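Local coordinates for protein soluble inorganic pyrophosphatase (Toxoplasma gondii, PDB 5WRT) that probably catalyses the magnesium-dependent hydrolysis of inorganic pyrophosphate to two phosphates, at residues M49-P54 with G135-K140; W91-F96 with P120-E125. All coordinates share one frame; numbering follows the deposited sequence.

Interaction 1. Residues M49-P54 with G135-K140; sequences MVVEIP and GVVPVK
With chi1 at 159° and the rest of its chain extended, Met49 carries its thioether away from the backbone of 135-140 and lays CB and SD obliquely across one methyl of Val139. That methyl, Val139 CG1, stands beside its own backbone N and faces Met49, 3.9 Å from Met49 CB. Val137 lies on the same face of the sheet and offers CG2, 4.2 Å from Met49 CB and 4.3 Å from Val51 CG2. Three backbone hydrogen bonds join the segments, the last to Gly135, just ahead of strand 136-149. Met49 and Val137 form an antiparallel hydrogen-bonded pair, Met49 N to Val137 O at 2.9 Å and Val137 N to Met49 O at 3.1 Å. Val51 N reaches Gly135 O at 2.8 Å in an almost straight bond (176° at the hydrogen). This pairing joins strands 47-53 and 136-149 in the curled mixed sheet at the heart of the pyrophosphatase fold; the short strand segments diverge markedly from antiparallel, at 129°. Val50 and Val136 make the non-hydrogen-bonded pair on the other face, where their CG2 methyls are 4.5 Å apart and Tyr2 and Ile33 also pack on Val136. Past the pairing, Glu52 and Ile53 both face Tyr93 in a classic beta bulge. Glu52, a magnesium-binding residue of this protein although no ion is bound to it here, has OE2 hydrogen-bonded to Met63 N.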
ATOM      1  N   MET A  49     -17.257   0.253 -16.703  1.00 24.68           N
ATOM      2  CA  MET A  49     -16.799   0.001 -15.347  1.00 24.56           C
ATOM      3  C   MET A  49     -17.745   0.682 -14.374  1.00 25.92           C
ATOM      4  O   MET A  49     -18.022   1.878 -14.508  1.00 27.07           O
ATOM      5  CB  MET A  49     -15.371   0.514 -15.144  1.00 23.36           C
ATOM      6  CG  MET A  49     -15.000   0.752 -13.686  1.00 22.65           C
ATOM      7  SD  MET A  49     -13.361   1.486 -13.501  1.00 23.71           S
ATOM      8  CE  MET A  49     -13.114   1.331 -11.731  1.00 22.25           C
ATOM      9  N   VAL A  50     -18.247  -0.080 -13.409  1.00 23.72           N
ATOM     10  CA  VAL A  50     -19.039   0.473 -12.319  1.00 24.42           C
ATOM     11  C   VAL A  50     -18.069   0.811 -11.195  1.00 24.07           C
ATOM     12  O   VAL A  50     -17.462  -0.081 -10.596  1.00 23.52           O
ATOM     13  CB  VAL A  50     -20.126  -0.503 -11.852  1.00 24.85           C
ATOM     14  CG1 VAL A  50     -20.832   0.039 -10.615  1.00 25.70           C
ATOM     15  CG2 VAL A  50     -21.125  -0.761 -12.971  1.00 25.31           C
ATOM     16  N   VAL A  51     -17.915   2.100 -10.914  1.00 25.54           N
ATOM     17  CA  VAL A  51     -16.983   2.550  -9.887  1.00 25.66           C
ATOM     18  C   VAL A  51     -17.624   2.324  -8.525  1.00 26.63           C
ATOM     19  O   VAL A  51     -18.684   2.883  -8.227  1.00 27.28           O
ATOM     20  CB  VAL A  51     -16.612   4.026 -10.087  1.00 26.00           C
ATOM     21  CG1 VAL A  51     -15.649   4.484  -9.001  1.00 24.78           C
ATOM     22  CG2 VAL A  51     -16.014   4.238 -11.469  1.00 26.00           C
ATOM     23  N   GLU A  52     -16.979   1.504  -7.697  1.00 26.31           N
ATOM     24  CA  GLU A  52     -17.427   1.266  -6.330  1.00 26.20           C
ATOM     25  C   GLU A  52     -16.615   2.056  -5.312  1.00 27.99           C
ATOM     26  O   GLU A  52     -17.187   2.700  -4.427  1.00 28.24           O
ATOM     27  CB  GLU A  52     -17.362  -0.232  -6.002  1.00 25.23           C
ATOM     28  CG  GLU A  52     -18.315  -1.098  -6.812  1.00 25.28           C
ATOM     29  CD  GLU A  52     -18.082  -2.586  -6.602  1.00 26.09           C
ATOM     30  OE1 GLU A  52     -16.925  -2.983  -6.350  1.00 25.46           O
ATOM     31  OE2 GLU A  52     -19.059  -3.360  -6.687  1.00 26.16           O
ATOM     32  N   ILE A  53     -15.292   2.024  -5.422  1.00 26.39           N
ATOM     33  CA  ILE A  53     -14.420   2.702  -4.467  1.00 26.02           C
ATOM     34  C   ILE A  53     -13.639   3.789  -5.195  1.00 26.36           C
ATOM     35  O   ILE A  53     -12.786   3.480  -6.040  1.00 27.83           O
ATOM     36  CB  ILE A  53     -13.483   1.705  -3.767  1.00 25.49           C
ATOM     37  CG1 ILE A  53     -14.297   0.746  -2.895  1.00 25.02           C
ATOM     38  CG2 ILE A  53     -12.441   2.441  -2.939  1.00 23.77           C
ATOM     39  CD1 ILE A  53     -13.493  -0.398  -2.330  1.00 26.46           C
ATOM     40  N   PRO A  54     -13.894   5.060  -4.901  1.00 27.01           N
ATOM     41  CA  PRO A  54     -13.186   6.137  -5.599  1.00 26.95           C
ATOM     42  C   PRO A  54     -11.714   6.181  -5.233  1.00 26.78           C
ATOM     43  O   PRO A  54     -11.298   5.737  -4.160  1.00 25.65           O
ATOM     44  CB  PRO A  54     -13.901   7.406  -5.119  1.00 26.91           C
ATOM     45  CG  PRO A  54     -15.213   6.938  -4.611  1.00 27.83           C
ATOM     46  CD  PRO A  54     -14.959   5.582  -4.032  1.00 27.63           C
ATOM     47  N   GLY A 135     -20.411   5.764 -10.304  1.00 29.60           N
ATOM     48  CA  GLY A 135     -20.133   6.200 -11.659  1.00 30.41           C
ATOM     49  C   GLY A 135     -19.959   5.030 -12.607  1.00 31.33           C
ATOM     50  O   GLY A 135     -19.479   3.957 -12.233  1.00 29.90           O
ATOM     51  N   VAL A 136     -20.363   5.242 -13.856  1.00 29.36           N
ATOM     52  CA  VAL A 136     -20.213   4.255 -14.918  1.00 28.53           C
ATOM     53  C   VAL A 136     -19.395   4.902 -16.024  1.00 30.35           C
ATOM     54  O   VAL A 136     -19.847   5.868 -16.656  1.00 30.58           O
ATOM     55  CB  VAL A 136     -21.570   3.769 -15.448  1.00 30.65           C
ATOM     56  CG1 VAL A 136     -21.377   2.646 -16.458  1.00 29.29           C
ATOM     57  CG2 VAL A 136     -22.445   3.315 -14.296  1.00 29.39           C
ATOM     58  N   VAL A 137     -18.196   4.379 -16.263  1.00 27.91           N
ATOM     59  CA  VAL A 137     -17.292   4.967 -17.249  1.00 29.94           C
ATOM     60  C   VAL A 137     -16.809   3.897 -18.221  1.00 28.85           C
ATOM     61  O   VAL A 137     -16.499   2.769 -17.808  1.00 25.81           O
ATOM     62  CB  VAL A 137     -16.106   5.671 -16.568  1.00 27.15           C
ATOM     63  CG1 VAL A 137     -16.590   6.866 -15.763  1.00 28.86           C
ATOM     64  CG2 VAL A 137     -15.345   4.706 -15.675  1.00 27.48           C
ATOM     65  N   PRO A 138     -16.747   4.196 -19.518  1.00 28.13           N
ATOM     66  CA  PRO A 138     -16.130   3.256 -20.461  1.00 27.02           C
ATOM     67  C   PRO A 138     -14.617   3.278 -20.311  1.00 25.40           C
ATOM     68  O   PRO A 138     -14.000   4.344 -20.247  1.00 25.51           O
ATOM     69  CB  PRO A 138     -16.569   3.782 -21.836  1.00 28.52           C
ATOM     70  CG  PRO A 138     -17.618   4.828 -21.559  1.00 30.71           C
ATOM     71  CD  PRO A 138     -17.317   5.367 -20.200  1.00 28.86           C
ATOM     72  N   VAL A 139     -14.019   2.091 -20.258  1.00 26.09           N
ATOM     73  CA  VAL A 139     -12.586   1.963 -20.040  1.00 25.40           C
ATOM     74  C   VAL A 139     -11.994   1.060 -21.110  1.00 24.19           C
ATOM     75  O   VAL A 139     -12.665   0.179 -21.658  1.00 24.71           O
ATOM     76  CB  VAL A 139     -12.261   1.410 -18.631  1.00 24.11           C
ATOM     77  CG1 VAL A 139     -12.848   2.309 -17.553  1.00 24.28           C
ATOM     78  CG2 VAL A 139     -12.771  -0.018 -18.484  1.00 22.72           C
ATOM     79  N   LYS A 140     -10.719   1.290 -21.407  1.00 24.36           N
ATOM     80  CA  LYS A 140      -9.934   0.398 -22.247  1.00 24.44           C
ATOM     81  C   LYS A 140      -9.055  -0.459 -21.349  1.00 24.17           C
ATOM     82  O   LYS A 140      -8.332   0.065 -20.493  1.00 24.44           O
ATOM     83  CB  LYS A 140      -9.083   1.181 -23.247  1.00 24.90           C
ATOM     84  CG  LYS A 140      -8.090   0.327 -24.017  1.00 25.18           C
ATOM     85  CD  LYS A 140      -7.451   1.109 -25.153  1.00 28.26           C
ATOM     86  CE  LYS A 140      -6.996   2.484 -24.695  1.00 29.25           C
ATOM     87  NZ  LYS A 140      -6.195   3.178 -25.742  1.00 29.28           N
TER

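Interaction 2. Residues W91-F96 with P120-E125; sequences WNYGAF and PLDVVE. With MG (magnesium ion), chain D; MG (magnesium ion), chain C.
Phe96 lies side by side with Leu121 and crosses Val123 at about a right angle, making the dense apolar end of this contact. Val123 CG1 sits over the centre of one ring face, a CH-pi contact 4.2 Å from the centroid, put there by a chi1 of 53° that swings this methyl between backbone N and carbonyl carbon. The ring also approaches Val123 CB through Phe96 CZ at 3.5 Å, while Leu121 CB lies in the ring plane at its edge. Val221 of helix 214-232 packs on both Phe96 and Leu121. Backbone bonds tie the strands together: Gly94 and Val123 exchange a pair, and Phe96 N binds Leu121 O. The other end is polar and watered, though Glu125 N still binds Asn92 O at 2.8 Å. Asn92 and Glu125 run alongside each other, amide and carboxylate planes 23° apart, and Asn92 ND2 donates to Glu125 OE1 at 3.1 Å in a bent bond (143°). ND2 also donates to Glu129 O and OD1 accepts from Leu131 N and Lys55 N, which fixes the amide's rotation; Glu125 OE2 is held by Gly127 N and Arg161 N. A water there donates to Glu125 O and weakly accepts from Asn92 N.

On the sheet face carrying Tyr93, Val124 CG2 meets the ring edge in its plane, and the phenol crosses Asp122 obliquely. Tyr93 OH, 3.1 Å from Asp122 CG, makes no hydrogen bond to the carboxylate; Lys156 NZ links the two groups instead, bonding Tyr93 OH and Asp122 OD2. Asp122 bridges two hydrated magnesium ions, OD1 binding one at 2.1 Å and OD2 the other at 2.0 Å. With Asp117 and Asp154 it forms the aspartate-lined magnesium site on this face, the hallmark of family I pyrophosphatases.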
ATOM      1  N   TRP A  91      -6.403   4.344  -6.450  1.00 23.59           N
ATOM      2  CA  TRP A  91      -6.950   4.328  -7.797  1.00 23.81           C
ATOM      3  C   TRP A  91      -8.440   4.040  -7.733  1.00 24.20           C
ATOM      4  O   TRP A  91      -8.921   3.388  -6.802  1.00 24.22           O
ATOM      5  CB  TRP A  91      -6.243   3.283  -8.675  1.00 23.25           C
ATOM      6  CG  TRP A  91      -4.747   3.384  -8.628  1.00 23.46           C
ATOM      7  CD1 TRP A  91      -3.949   4.122  -9.453  1.00 23.75           C
ATOM      8  CD2 TRP A  91      -3.871   2.741  -7.692  1.00 22.50           C
ATOM      9  NE1 TRP A  91      -2.631   3.974  -9.093  1.00 23.82           N
ATOM     10  CE2 TRP A  91      -2.557   3.130  -8.016  1.00 24.23           C
ATOM     11  CE3 TRP A  91      -4.072   1.871  -6.616  1.00 21.87           C
ATOM     12  CZ2 TRP A  91      -1.447   2.679  -7.301  1.00 25.42           C
ATOM     13  CZ3 TRP A  91      -2.969   1.424  -5.908  1.00 22.52           C
ATOM     14  CH2 TRP A  91      -1.674   1.828  -6.254  1.00 23.03           C
ATOM     15  N   ASN A  92      -9.172   4.549  -8.723  1.00 23.30           N
ATOM     16  CA  ASN A  92     -10.581   4.207  -8.851  1.00 24.07           C
ATOM     17  C   ASN A  92     -10.731   2.703  -9.039  1.00 23.87           C
ATOM     18  O   ASN A  92     -10.003   2.081  -9.818  1.00 22.93           O
ATOM     19  CB  ASN A  92     -11.211   4.957 -10.022  1.00 26.04           C
ATOM     20  CG  ASN A  92     -11.065   6.459  -9.892  1.00 27.54           C
ATOM     21  OD1 ASN A  92     -11.693   7.083  -9.037  1.00 28.52           O
ATOM     22  ND2 ASN A  92     -10.229   7.048 -10.739  1.00 26.50           N
ATOM     23  N   TYR A  93     -11.680   2.119  -8.313  1.00 23.86           N
ATOM     24  CA  TYR A  93     -11.798   0.673  -8.229  1.00 22.18           C
ATOM     25  C   TYR A  93     -13.264   0.280  -8.290  1.00 23.18           C
ATOM     26  O   TYR A  93     -14.121   0.954  -7.715  1.00 23.95           O
ATOM     27  CB  TYR A  93     -11.154   0.161  -6.937  1.00 22.52           C
ATOM     28  CG  TYR A  93     -11.190  -1.338  -6.745  1.00 22.26           C
ATOM     29  CD1 TYR A  93     -10.321  -2.166  -7.443  1.00 20.62           C
ATOM     30  CD2 TYR A  93     -12.067  -1.922  -5.838  1.00 21.43           C
ATOM     31  CE1 TYR A  93     -10.341  -3.537  -7.263  1.00 22.04           C
ATOM     32  CE2 TYR A  93     -12.092  -3.291  -5.649  1.00 23.05           C
ATOM     33  CZ  TYR A  93     -11.226  -4.093  -6.364  1.00 23.22           C
ATOM     34  OH  TYR A  93     -11.246  -5.458  -6.182  1.00 22.57           O
ATOM     35  N   GLY A  94     -13.545  -0.819  -8.985  1.00 22.00           N
ATOM     36  CA  GLY A  94     -14.910  -1.273  -9.136  1.00 21.29           C
ATOM     37  C   GLY A  94     -15.020  -2.626  -9.803  1.00 22.42           C
ATOM     38  O   GLY A  94     -14.201  -3.516  -9.553  1.00 22.36           O
ATOM     39  N   ALA A  95     -16.017  -2.793 -10.669  1.00 22.55           N
ATOM     40  CA  ALA A  95     -16.287  -4.097 -11.252  1.00 22.70           C
ATOM     41  C   ALA A  95     -16.914  -3.926 -12.627  1.00 23.26           C
ATOM     42  O   ALA A  95     -17.471  -2.875 -12.956  1.00 24.57           O
ATOM     43  CB  ALA A  95     -17.203  -4.935 -10.353  1.00 23.43           C
ATOM     44  N   PHE A  96     -16.808  -4.978 -13.427  1.00 21.97           N
ATOM     45  CA  PHE A  96     -17.429  -5.037 -14.743  1.00 23.09           C
ATOM     46  C   PHE A  96     -18.863  -5.534 -14.611  1.00 23.92           C
ATOM     47  O   PHE A  96     -19.095  -6.559 -13.957  1.00 23.96           O
ATOM     48  CB  PHE A  96     -16.655  -5.968 -15.667  1.00 22.12           C
ATOM     49  CG  PHE A  96     -15.283  -5.471 -16.031  1.00 21.74           C
ATOM     50  CD1 PHE A  96     -15.124  -4.370 -16.854  1.00 21.84           C
ATOM     51  CD2 PHE A  96     -14.152  -6.114 -15.552  1.00 21.04           C
ATOM     52  CE1 PHE A  96     -13.861  -3.916 -17.192  1.00 21.89           C
ATOM     53  CE2 PHE A  96     -12.887  -5.666 -15.885  1.00 21.16           C
ATOM     54  CZ  PHE A  96     -12.741  -4.565 -16.707  1.00 21.05           C
ATOM     55  N   PRO A 120     -18.421 -10.364  -9.141  1.00 27.70           N
ATOM     56  CA  PRO A 120     -18.153  -9.700 -10.423  1.00 25.39           C
ATOM     57  C   PRO A 120     -16.678  -9.355 -10.561  1.00 24.02           C
ATOM     58  O   PRO A 120     -15.995  -9.052  -9.581  1.00 23.68           O
ATOM     59  CB  PRO A 120     -19.020  -8.437 -10.362  1.00 24.76           C
ATOM     60  CG  PRO A 120     -20.116  -8.779  -9.420  1.00 28.00           C
ATOM     61  CD  PRO A 120     -19.539  -9.730  -8.414  1.00 26.65           C
ATOM     62  N   LEU A 121     -16.196  -9.386 -11.804  1.00 23.32           N
ATOM     63  CA  LEU A 121     -14.773  -9.208 -12.069  1.00 22.49           C
ATOM     64  C   LEU A 121     -14.317  -7.807 -11.672  1.00 21.18           C
ATOM     65  O   LEU A 121     -14.949  -6.812 -12.034  1.00 21.20           O
ATOM     66  CB  LEU A 121     -14.482  -9.460 -13.547  1.00 22.86           C
ATOM     67  CG  LEU A 121     -13.019  -9.354 -13.978  1.00 21.76           C
ATOM     68  CD1 LEU A 121     -12.165 -10.346 -13.207  1.00 22.27           C
ATOM     69  CD2 LEU A 121     -12.891  -9.584 -15.473  1.00 22.52           C
ATOM     70  N   ASP A 122     -13.208  -7.737 -10.937  1.00 20.62           N
ATOM     71  CA  ASP A 122     -12.696  -6.475 -10.420  1.00 21.18           C
ATOM     72  C   ASP A 122     -11.847  -5.759 -11.464  1.00 20.71           C
ATOM     73  O   ASP A 122     -11.156  -6.387 -12.271  1.00 21.41           O
ATOM     74  CB  ASP A 122     -11.860  -6.714  -9.161  1.00 21.86           C
ATOM     75  CG  ASP A 122     -12.628  -7.443  -8.077  1.00 22.07           C
ATOM     76  OD1 ASP A 122     -13.799  -7.085  -7.829  1.00 22.06           O
ATOM     77  OD2 ASP A 122     -12.061  -8.377  -7.476  1.00 22.92           O
ATOM     78  N   VAL A 123     -11.893  -4.428 -11.434  1.00 20.52           N
ATOM     79  CA  VAL A 123     -11.125  -3.598 -12.356  1.00 20.37           C
ATOM     80  C   VAL A 123     -10.562  -2.399 -11.601  1.00 20.68           C
ATOM     81  O   VAL A 123     -11.254  -1.781 -10.783  1.00 21.07           O
ATOM     82  CB  VAL A 123     -11.976  -3.142 -13.565  1.00 21.13           C
ATOM     83  CG1 VAL A 123     -13.262  -2.468 -13.106  1.00 20.99           C
ATOM     84  CG2 VAL A 123     -11.173  -2.221 -14.475  1.00 20.65           C
ATOM     85  N   VAL A 124      -9.297  -2.083 -11.868  1.00 21.89           N
ATOM     86  CA  VAL A 124      -8.636  -0.896 -11.337  1.00 21.19           C
ATOM     87  C   VAL A 124      -8.473   0.095 -12.482  1.00 22.30           C
ATOM     88  O   VAL A 124      -7.892  -0.239 -13.522  1.00 23.00           O
ATOM     89  CB  VAL A 124      -7.277  -1.236 -10.704  1.00 20.70           C
ATOM     90  CG1 VAL A 124      -6.711  -0.029  -9.982  1.00 20.29           C
ATOM     91  CG2 VAL A 124      -7.411  -2.412  -9.750  1.00 20.24           C
ATOM     92  N   GLU A 125      -8.982   1.309 -12.294  1.00 22.10           N
ATOM     93  CA  GLU A 125      -8.847   2.375 -13.276  1.00 22.40           C
ATOM     94  C   GLU A 125      -7.735   3.311 -12.823  1.00 23.70           C
ATOM     95  O   GLU A 125      -7.752   3.799 -11.688  1.00 23.27           O
ATOM     96  CB  GLU A 125     -10.163   3.137 -13.442  1.00 23.11           C
ATOM     97  CG  GLU A 125     -10.273   3.943 -14.728  1.00 25.97           C
ATOM     98  CD  GLU A 125      -9.561   5.278 -14.650  1.00 27.66           C
ATOM     99  OE1 GLU A 125      -9.700   5.970 -13.618  1.00 29.24           O
ATOM    100  OE2 GLU A 125      -8.864   5.640 -15.622  1.00 28.07           O
TER
HETATM  101 MG    MG D 402     -15.180  -6.498  -6.314  1.00 23.41          MG
HETATM  102 MG    MG C 401     -12.350 -10.363  -7.453  1.00 24.45          MG
HETATM  103  O   HOH W   1      -6.982   6.202 -10.603  1.00 25.25           O
HETATM  104  O   HOH W   2     -11.620 -10.472  -9.675  1.00 21.47           O
HETATM  105  O   HOH W   3     -12.859 -10.150  -5.434  1.00 21.83           O
HETATM  106  O   HOH W   4     -14.334 -10.074  -8.404  1.00 25.56           O
HETATM  107  O   HOH W   5     -16.508  -5.800  -4.883  1.00 27.22           O
HETATM  108  O   HOH W   6     -14.944  -8.326  -5.474  1.00 23.41           O

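Interactions 1 and 2 belong to one curled sheet and have centres about 7 Å apart. Strand 47-53, one half of interaction 1, pairs with 136-149 and also with 92-95, one half of interaction 2. At the bulge, Tyr93 O probably accepts hydrogen bonds from Ile53 N at 2.8 Å and Glu52 N at 2.9 Å. Met49 packs against interaction 2, its CE 3.5 Å from Gly94 N and its SD 3.6 Å from Glu125 CB. Glu52 OE1 lies 3.9 Å from the magnesium held by Asp122 OD1, too far for a metal bond but at the edge of the site, which fits its role as a magnesium ligand of this protein.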